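Local coordinates for protein predicted acetamidase/formamidase (Thermoanaerobacter tengcongensis, PDB 3TKK) that probably hydrolyses carbon-nitrogen bonds of linear amides, as an acetamidase/formamidase-family enzyme that binds zinc and calcium, at residues E250-L258 with I293-F301; N219-T230 with I243-L251. All blocks are in the same frame, centred on the assembly; numbering follows the deposited sequence.

Contact 1 (E250-L258 with I293-F301); sequences ELFKKHTDL and ILESYGIRF. With CA (calcium ion), chain E.
His-255 and Ile-299 face each other with CA atoms 6.5 Å apart, where helix 237-255 runs out beside the chain that follows helix 291-296. The second helix ends in a Schellman motif: Ile-299 N hydrogen-bonds to Leu-294 O, Gly-298 N hydrogen-bonds to Glu-295 O, and Gly-298 takes the positive phi. A water lies 2.6 Å from His-255 O and 3.1 Å from Tyr-297 O and can bridge both backbones. The side chains gather round the Phe-252 ring. Ile-299 CD1 sits over the centre of one face, 3.8 Å from the ring centroid, a CH-pi contact. Leu-294 CD2 comes in at the ring edge. Phe-252 also turns an edge toward the face of Tyr-297 in an offset edge-to-face pair, planes at 68°. Thr-256 CG2 lies 3.5 Å from Tyr-297 CB and also touches Ile-299 CD1. Thr-256 OG1 sits between backbone N and carbonyl carbon (chi1 81°) and donates to Phe-252 O at 2.7 Å, from above the carbonyl plane, leaving the methyl to the other segment. OG1 also accepts from Leu-258 N, an ST turn. Leu-258 CG packs on Tyr-297 CE2 at 3.7 Å. Lys-253 O and Thr-256 O bind a calcium ion with two waters. Lys-125 of the second subunit makes a cation-pi contact with Tyr-297. Helix 260-270 adds Ile-263 and Phe-267 to Phe-252, and strand 283-290 adds Leu-289.

Contact 2 (N219-T230 with I243-L251); sequences NPVVKTAEVTAT and IAVHDMAEL
The Asn-219 amide and the Asp-247 carboxylate meet with their planes 37° apart. Asn-219 ND2 donates to Asp-247 OD2 over 2.7 Å, with an N-H...acceptor angle of 151°. It reaches the syn side of OD2, slightly out of the carboxylate plane. Ile-243 CG2 lies 3.5 Å from the same ND2. The other end of the amide, OD1, is bonded to Ser-153 OG, so both ends of this buried group have partners. Segment 219-230 holds the beta hairpin of strand 221-223 and the start of strand 227-234, and an ST turn at Thr-224 shapes its bend. Helix 237-255 follows the second strand and packs back on the sheet. The axes of strand 227-230 and helix 243-251 approach to 8.2 Å. Thr-230 carries the centre. Its chi1 of 39° sets OG1 between the backbone N and the carbonyl carbon, and OG1 donates to Ala-244 O at 2.8 Å. Met-248 N reaches that oxygen from the opposite face of its carbonyl plane. Thr-230 CG2 lies against Met-248 and touches Leu-251 CD2 at 4.0 Å. A valine in place of this threonine would probably leave Ala-244 O without its side-chain donor, removing this tie between strand and helix. Met-248 bends at chi2 and chi3, which brings CE to 3.4 Å from Thr-228 O. Phe-267 of helix 260-270 packs against Met-248.

Helix 237-255 serves both contacts, and their centres lie 11 Å apart. Contact 2 sets its 243-251 part against the hairpin, and contact 1 joins its last turn to the C-terminal segment. Leu-251 belongs to both, and its CG also lies 4.2 Å from Phe-301 CE2. The contacts also meet directly, with Phe-301 CE1 3.8 Å from Thr-228 CG2 and 4.0 Å from Val-221 CG1. The C-terminal ring thus packs on the hairpin. Both contacts touch the second subunit. The calcium ion of contact 1 lies about 10 Å from the nearest atom of the Leu-251 side chain. It is distinct from the calcium bound by Asn-157, Asp-159 and Asp-184, which shares Asp-184 with the zinc site.

Contact 1 (E250-L258 with I293-F301)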
loop_
_atom_site.group_PDB
_atom_site.type_symbol
_atom_site.label_atom_id
_atom_site.label_comp_id
_atom_site.label_asym_id
_atom_site.label_seq_id
_atom_site.Cartn_x
_atom_site.Cartn_y
_atom_site.Cartn_z
ATOM N N GLU A 250 -8.853 6.447 16.677
ATOM C CA GLU A 250 -9.702 6.194 17.829
ATOM C C GLU A 250 -9.083 5.148 18.823
ATOM O O GLU A 250 -9.187 5.334 20.038
ATOM C CB GLU A 250 -11.134 5.837 17.344
ATOM C CG GLU A 250 -12.116 5.498 18.426
ATOM C CD GLU A 250 -12.729 6.731 19.092
ATOM O OE1 GLU A 250 -12.340 7.892 18.736
ATOM O OE2 GLU A 250 -13.633 6.539 19.985
ATOM N N LEU A 251 -8.465 4.061 18.347
ATOM C CA LEU A 251 -7.789 3.132 19.254
ATOM C C LEU A 251 -6.788 3.916 20.047
ATOM O O LEU A 251 -6.708 3.773 21.259
ATOM C CB LEU A 251 -7.020 2.007 18.587
ATOM C CG LEU A 251 -7.678 0.618 18.367
ATOM C CD1 LEU A 251 -8.921 0.271 19.280
ATOM C CD2 LEU A 251 -7.911 0.252 16.876
ATOM N N PHE A 252 -5.983 4.727 19.390
ATOM C CA PHE A 252 -4.968 5.562 20.125
ATOM C C PHE A 252 -5.594 6.575 21.062
ATOM O O PHE A 252 -5.140 6.791 22.204
ATOM C CB PHE A 252 -3.948 6.245 19.170
ATOM C CG PHE A 252 -2.774 5.349 18.823
ATOM C CD1 PHE A 252 -2.932 4.218 18.034
ATOM C CD2 PHE A 252 -1.534 5.623 19.348
ATOM C CE1 PHE A 252 -1.846 3.344 17.798
ATOM C CE2 PHE A 252 -0.444 4.791 19.084
ATOM C CZ PHE A 252 -0.607 3.672 18.311
ATOM N N LYS A 253 -6.658 7.211 20.622
ATOM C CA LYS A 253 -7.262 8.215 21.456
ATOM C C LYS A 253 -7.783 7.559 22.768
ATOM O O LYS A 253 -7.577 8.026 23.867
ATOM C CB LYS A 253 -8.418 8.828 20.684
ATOM C CG LYS A 253 -9.403 9.618 21.545
ATOM C CD LYS A 253 -10.171 10.678 20.784
ATOM C CE LYS A 253 -11.594 10.832 21.370
ATOM N NZ LYS A 253 -11.992 12.268 21.271
ATOM N N LYS A 254 -8.422 6.428 22.619
ATOM C CA LYS A 254 -9.134 5.804 23.746
ATOM C C LYS A 254 -8.243 4.966 24.662
ATOM O O LYS A 254 -8.699 4.578 25.746
ATOM C CB LYS A 254 -10.358 5.019 23.273
ATOM C CG LYS A 254 -11.299 5.909 22.392
ATOM C CD LYS A 254 -12.772 5.454 22.479
ATOM C CE LYS A 254 -13.606 6.321 23.416
ATOM N NZ LYS A 254 -13.380 7.729 22.956
ATOM N N HIS A 255 -6.985 4.745 24.259
ATOM C CA HIS A 255 -6.130 3.827 24.987
ATOM C C HIS A 255 -4.801 4.509 25.264
ATOM O O HIS A 255 -3.851 3.866 25.699
ATOM C CB HIS A 255 -5.924 2.514 24.191
ATOM C CG HIS A 255 -7.201 1.786 23.897
ATOM N ND1 HIS A 255 -7.837 0.988 24.830
ATOM C CD2 HIS A 255 -7.969 1.732 22.778
ATOM C CE1 HIS A 255 -8.938 0.469 24.289
ATOM N NE2 HIS A 255 -9.057 0.924 23.057
ATOM N N THR A 256 -4.736 5.808 24.987
ATOM C CA THR A 256 -3.563 6.614 25.316
ATOM C C THR A 256 -3.942 8.063 25.688
ATOM O O THR A 256 -5.056 8.460 25.522
ATOM C CB THR A 256 -2.462 6.654 24.172
ATOM O OG1 THR A 256 -2.786 7.610 23.149
ATOM C CG2 THR A 256 -2.242 5.346 23.540
ATOM N N ASP A 257 -2.967 8.859 26.114
ATOM C CA ASP A 257 -3.198 10.259 26.369
ATOM C C ASP A 257 -2.503 11.085 25.287
ATOM O O ASP A 257 -2.230 12.292 25.446
ATOM C CB ASP A 257 -2.699 10.616 27.771
ATOM C CG ASP A 257 -1.170 10.521 27.906
ATOM O OD1 ASP A 257 -0.478 10.171 26.898
ATOM O OD2 ASP A 257 -0.658 10.777 29.023
ATOM N N LEU A 258 -2.184 10.436 24.191
ATOM C CA LEU A 258 -1.573 11.204 23.075
ATOM C C LEU A 258 -2.646 12.162 22.541
ATOM O O LEU A 258 -3.832 11.769 22.410
ATOM C CB LEU A 258 -1.198 10.257 21.992
ATOM C CG LEU A 258 0.242 9.866 21.664
ATOM C CD1 LEU A 258 0.213 9.438 20.180
ATOM C CD2 LEU A 258 1.323 11.003 21.874
ATOM N N ILE A 293 5.474 0.169 18.616
ATOM C CA ILE A 293 4.810 1.446 18.905
ATOM C C ILE A 293 3.530 1.247 19.717
ATOM O O ILE A 293 3.364 1.828 20.791
ATOM C CB ILE A 293 4.419 2.188 17.602
ATOM C CG1 ILE A 293 5.586 2.288 16.620
ATOM C CG2 ILE A 293 3.929 3.565 17.912
ATOM C CD1 ILE A 293 6.166 3.601 16.549
ATOM N N LEU A 294 2.613 0.394 19.273
ATOM C CA LEU A 294 1.444 0.177 20.096
ATOM C C LEU A 294 1.889 -0.317 21.484
ATOM O O LEU A 294 1.356 0.061 22.555
ATOM C CB LEU A 294 0.550 -0.924 19.515
ATOM C CG LEU A 294 -0.150 -0.901 18.176
ATOM C CD1 LEU A 294 -1.617 -0.766 18.412
ATOM C CD2 LEU A 294 0.357 0.147 17.209
ATOM N N GLU A 295 2.855 -1.209 21.461
ATOM C CA GLU A 295 3.369 -1.807 22.709
ATOM C C GLU A 295 3.850 -0.704 23.652
ATOM O O GLU A 295 3.527 -0.704 24.826
ATOM C CB GLU A 295 4.496 -2.769 22.352
ATOM C CG GLU A 295 5.163 -3.521 23.500
ATOM C CD GLU A 295 4.156 -4.118 24.464
ATOM O OE1 GLU A 295 2.974 -4.332 24.099
ATOM O OE2 GLU A 295 4.551 -4.373 25.604
ATOM N N SER A 296 4.610 0.259 23.149
ATOM C CA SER A 296 5.073 1.293 24.065
ATOM C C SER A 296 3.913 1.940 24.780
ATOM O O SER A 296 4.039 2.248 25.965
ATOM C CB SER A 296 5.851 2.350 23.347
ATOM O OG SER A 296 7.060 1.797 22.881
ATOM N N TYR A 297 2.784 2.153 24.087
ATOM C CA TYR A 297 1.676 2.868 24.737
ATOM C C TYR A 297 0.745 1.913 25.349
ATOM O O TYR A 297 -0.434 2.242 25.560
ATOM C CB TYR A 297 0.909 3.796 23.818
ATOM C CG TYR A 297 1.693 4.923 23.201
ATOM C CD1 TYR A 297 2.400 4.684 22.061
ATOM C CD2 TYR A 297 1.693 6.228 23.718
ATOM C CE1 TYR A 297 3.069 5.634 21.402
ATOM C CE2 TYR A 297 2.432 7.258 23.042
ATOM C CZ TYR A 297 3.122 6.911 21.878
ATOM O OH TYR A 297 3.862 7.755 21.039
ATOM N N GLY A 298 1.255 0.715 25.636
ATOM C CA GLY A 298 0.503 -0.247 26.413
ATOM C C GLY A 298 -0.788 -0.662 25.727
ATOM O O GLY A 298 -1.746 -1.080 26.400
ATOM N N ILE A 299 -0.813 -0.547 24.385
ATOM C CA ILE A 299 -1.974 -0.978 23.596
ATOM C C ILE A 299 -1.928 -2.475 23.273
ATOM O O ILE A 299 -1.166 -2.908 22.397
ATOM C CB ILE A 299 -2.134 -0.130 22.289
ATOM C CG1 ILE A 299 -2.217 1.356 22.624
ATOM C CG2 ILE A 299 -3.401 -0.506 21.578
ATOM C CD1 ILE A 299 -2.615 2.204 21.453
ATOM N N ARG A 300 -2.729 -3.280 23.981
ATOM C CA ARG A 300 -2.813 -4.714 23.667
ATOM C C ARG A 300 -4.234 -5.234 23.769
ATOM O O ARG A 300 -4.862 -5.185 24.826
ATOM C CB ARG A 300 -1.866 -5.521 24.545
ATOM C CG ARG A 300 -1.791 -4.962 25.918
ATOM C CD ARG A 300 -0.746 -5.634 26.787
ATOM N NE ARG A 300 -0.330 -4.635 27.759
ATOM C CZ ARG A 300 0.839 -4.009 27.729
ATOM N NH1 ARG A 300 1.746 -4.320 26.815
ATOM N NH2 ARG A 300 1.106 -3.082 28.625
ATOM N N PHE A 301 -4.768 -5.702 22.648
ATOM C CA PHE A 301 -6.143 -6.150 22.663
ATOM C C PHE A 301 -6.225 -7.484 23.381
ATOM O O PHE A 301 -7.102 -7.697 24.260
ATOM C CB PHE A 301 -6.643 -6.359 21.251
ATOM C CG PHE A 301 -6.132 -5.364 20.276
ATOM C CD1 PHE A 301 -5.343 -5.758 19.226
ATOM C CD2 PHE A 301 -6.449 -4.019 20.414
ATOM C CE1 PHE A 301 -4.870 -4.840 18.347
ATOM C CE2 PHE A 301 -6.007 -3.111 19.526
ATOM C CZ PHE A 301 -5.201 -3.503 18.497
ATOM O OXT PHE A 301 -5.402 -8.367 23.046
HETATM CA CA CA E . -7.069 9.417 25.578
HETATM O O HOH W 1 -3.219 1.495 26.688
HETATM O O HOH W 2 -5.902 10.951 24.485
HETATM O O HOH W 3 -8.272 11.056 25.348
#

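Contact 2 (N219-T230 with I243-L251)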
loop_
_atom_site.group_PDB
_atom_site.type_symbol
_atom_site.label_atom_id
_atom_site.label_comp_id
_atom_site.label_asym_id
_atom_site.label_seq_id
_atom_site.Cartn_x
_atom_site.Cartn_y
_atom_site.Cartn_z
ATOM N N ASN A 219 -14.333 -2.207 13.094
ATOM C CA ASN A 219 -13.896 -2.879 11.856
ATOM C C ASN A 219 -12.787 -3.824 12.230
ATOM O O ASN A 219 -12.319 -3.708 13.324
ATOM C CB ASN A 219 -13.326 -1.875 10.888
ATOM C CG ASN A 219 -14.371 -1.189 10.121
ATOM O OD1 ASN A 219 -15.050 -1.812 9.385
ATOM N ND2 ASN A 219 -14.464 0.090 10.223
ATOM N N PRO A 220 -12.318 -4.698 11.307
ATOM C CA PRO A 220 -11.426 -5.733 11.778
ATOM C C PRO A 220 -10.077 -5.161 11.886
ATOM O O PRO A 220 -9.765 -4.072 11.309
ATOM C CB PRO A 220 -11.400 -6.751 10.614
ATOM C CG PRO A 220 -12.787 -6.509 10.020
ATOM C CD PRO A 220 -12.853 -5.032 9.980
ATOM N N VAL A 221 -9.265 -5.913 12.587
ATOM C CA VAL A 221 -7.859 -5.542 12.759
ATOM C C VAL A 221 -6.994 -6.814 12.602
ATOM O O VAL A 221 -7.449 -7.907 12.947
ATOM C CB VAL A 221 -7.624 -5.035 14.221
ATOM C CG1 VAL A 221 -6.016 -4.969 14.542
ATOM C CG2 VAL A 221 -8.300 -3.683 14.434
ATOM N N VAL A 222 -5.836 -6.717 11.976
ATOM C CA VAL A 222 -4.963 -7.923 11.843
ATOM C C VAL A 222 -3.706 -7.618 12.512
ATOM O O VAL A 222 -3.126 -6.476 12.393
ATOM C CB VAL A 222 -4.740 -8.453 10.358
ATOM C CG1 VAL A 222 -4.365 -7.335 9.463
ATOM C CG2 VAL A 222 -3.548 -9.582 10.404
ATOM N N LYS A 223 -3.192 -8.598 13.255
ATOM C CA LYS A 223 -1.915 -8.325 13.901
ATOM C C LYS A 223 -1.000 -9.464 13.486
ATOM O O LYS A 223 -1.408 -10.614 13.554
ATOM C CB LYS A 223 -2.073 -8.366 15.414
ATOM C CG LYS A 223 -0.673 -8.313 16.189
ATOM C CD LYS A 223 -0.875 -8.319 17.736
ATOM C CE LYS A 223 0.496 -8.486 18.502
ATOM N NZ LYS A 223 0.124 -8.756 19.907
ATOM N N THR A 224 0.222 -9.157 13.052
ATOM C CA THR A 224 1.105 -10.179 12.596
ATOM C C THR A 224 2.182 -10.088 13.611
ATOM O O THR A 224 2.071 -9.368 14.626
ATOM C CB THR A 224 1.696 -9.892 11.170
ATOM O OG1 THR A 224 2.551 -8.741 11.301
ATOM C CG2 THR A 224 0.515 -9.525 10.094
ATOM N N ALA A 225 3.223 -10.856 13.382
ATOM C CA ALA A 225 4.413 -10.756 14.268
ATOM C C ALA A 225 5.051 -9.359 14.334
ATOM O O ALA A 225 5.667 -8.976 15.388
ATOM C CB ALA A 225 5.441 -11.730 13.799
ATOM N N GLU A 226 4.860 -8.599 13.279
ATOM C CA GLU A 226 5.526 -7.293 13.068
ATOM C C GLU A 226 4.644 -6.030 13.126
ATOM O O GLU A 226 5.056 -5.037 13.708
ATOM C CB GLU A 226 6.380 -7.403 11.796
ATOM C CG GLU A 226 7.353 -8.695 11.833
ATOM C CD GLU A 226 8.371 -8.694 12.974
ATOM O OE1 GLU A 226 8.773 -7.582 13.378
ATOM O OE2 GLU A 226 8.866 -9.792 13.469
ATOM N N VAL A 227 3.375 -6.113 12.687
ATOM C CA VAL A 227 2.565 -4.920 12.524
ATOM C C VAL A 227 1.167 -5.273 12.935
ATOM O O VAL A 227 0.779 -6.516 13.075
ATOM C CB VAL A 227 2.505 -4.477 11.040
ATOM C CG1 VAL A 227 3.912 -4.065 10.539
ATOM C CG2 VAL A 227 1.920 -5.606 10.209
ATOM N N THR A 228 0.419 -4.192 13.146
ATOM C CA THR A 228 -0.946 -4.290 13.551
ATOM C C THR A 228 -1.665 -3.357 12.626
ATOM O O THR A 228 -1.246 -2.200 12.482
ATOM C CB THR A 228 -1.165 -3.790 15.046
ATOM O OG1 THR A 228 -0.610 -4.775 15.915
ATOM C CG2 THR A 228 -2.707 -3.829 15.389
ATOM N N ALA A 229 -2.708 -3.808 11.922
ATOM C CA ALA A 229 -3.226 -2.881 10.903
ATOM C C ALA A 229 -4.724 -2.882 10.984
ATOM O O ALA A 229 -5.259 -3.972 11.070
ATOM C CB ALA A 229 -2.859 -3.448 9.510
ATOM N N THR A 230 -5.398 -1.718 10.904
ATOM C CA THR A 230 -6.833 -1.739 10.957
ATOM C C THR A 230 -7.160 -2.017 9.546
ATOM O O THR A 230 -6.315 -1.629 8.655
ATOM C CB THR A 230 -7.348 -0.315 11.381
ATOM O OG1 THR A 230 -6.523 0.701 10.722
ATOM C CG2 THR A 230 -7.097 -0.071 12.962
ATOM N N ILE A 243 -11.337 5.533 6.557
ATOM C CA ILE A 243 -11.956 4.832 7.635
ATOM C C ILE A 243 -10.843 4.115 8.411
ATOM O O ILE A 243 -10.808 4.216 9.661
ATOM C CB ILE A 243 -12.975 3.767 7.125
ATOM C CG1 ILE A 243 -14.260 4.547 6.551
ATOM C CG2 ILE A 243 -13.370 2.816 8.331
ATOM C CD1 ILE A 243 -15.042 3.639 5.455
ATOM N N ALA A 244 -10.019 3.363 7.733
ATOM C CA ALA A 244 -8.899 2.663 8.426
ATOM C C ALA A 244 -8.093 3.562 9.342
ATOM O O ALA A 244 -7.817 3.154 10.455
ATOM C CB ALA A 244 -7.960 1.866 7.502
ATOM N N VAL A 245 -7.696 4.718 8.865
ATOM C CA VAL A 245 -6.927 5.666 9.676
ATOM C C VAL A 245 -7.697 6.152 10.866
ATOM O O VAL A 245 -7.169 6.173 11.962
ATOM C CB VAL A 245 -6.475 6.876 8.764
ATOM C CG1 VAL A 245 -5.700 8.007 9.486
ATOM C CG2 VAL A 245 -5.598 6.330 7.724
ATOM N N HIS A 246 -8.965 6.567 10.663
ATOM C CA HIS A 246 -9.765 6.988 11.779
ATOM C C HIS A 246 -9.941 5.919 12.842
ATOM O O HIS A 246 -9.983 6.277 14.037
ATOM C CB HIS A 246 -11.178 7.543 11.334
ATOM C CG HIS A 246 -11.101 8.877 10.655
ATOM N ND1 HIS A 246 -11.327 10.062 11.318
ATOM C CD2 HIS A 246 -10.926 9.205 9.355
ATOM C CE1 HIS A 246 -11.162 11.072 10.489
ATOM N NE2 HIS A 246 -10.985 10.570 9.285
ATOM N N ASP A 247 -10.045 4.627 12.449
ATOM C CA ASP A 247 -10.345 3.589 13.397
ATOM C C ASP A 247 -9.047 3.421 14.210
ATOM O O ASP A 247 -9.145 3.235 15.413
ATOM C CB ASP A 247 -10.763 2.209 12.758
ATOM C CG ASP A 247 -12.182 2.238 12.123
ATOM O OD1 ASP A 247 -13.092 3.064 12.497
ATOM O OD2 ASP A 247 -12.371 1.415 11.226
ATOM N N MET A 248 -7.866 3.427 13.564
ATOM C CA MET A 248 -6.634 3.446 14.290
ATOM C C MET A 248 -6.451 4.674 15.198
ATOM O O MET A 248 -5.835 4.515 16.302
ATOM C CB MET A 248 -5.380 3.287 13.412
ATOM C CG MET A 248 -4.143 2.956 14.243
ATOM S SD MET A 248 -3.960 1.265 14.790
ATOM C CE MET A 248 -3.141 0.490 13.331
ATOM N N ALA A 249 -6.903 5.870 14.750
ATOM C CA ALA A 249 -6.762 7.088 15.561
ATOM C C ALA A 249 -7.655 6.968 16.847
ATOM O O ALA A 249 -7.311 7.411 17.972
ATOM C CB ALA A 249 -7.154 8.352 14.757
ATOM N N GLU A 250 -8.853 6.447 16.677
ATOM C CA GLU A 250 -9.702 6.194 17.829
ATOM C C GLU A 250 -9.083 5.148 18.823
ATOM O O GLU A 250 -9.187 5.334 20.038
ATOM C CB GLU A 250 -11.134 5.837 17.344
ATOM C CG GLU A 250 -12.116 5.498 18.426
ATOM C CD GLU A 250 -12.729 6.731 19.092
ATOM O OE1 GLU A 250 -12.340 7.892 18.736
ATOM O OE2 GLU A 250 -13.633 6.539 19.985
ATOM N N LEU A 251 -8.465 4.061 18.347
ATOM C CA LEU A 251 -7.789 3.132 19.254
ATOM C C LEU A 251 -6.788 3.916 20.047
ATOM O O LEU A 251 -6.708 3.773 21.259
ATOM C CB LEU A 251 -7.020 2.007 18.587
ATOM C CG LEU A 251 -7.678 0.618 18.367
ATOM C CD1 LEU A 251 -8.921 0.271 19.280
ATOM C CD2 LEU A 251 -7.911 0.252 16.876
#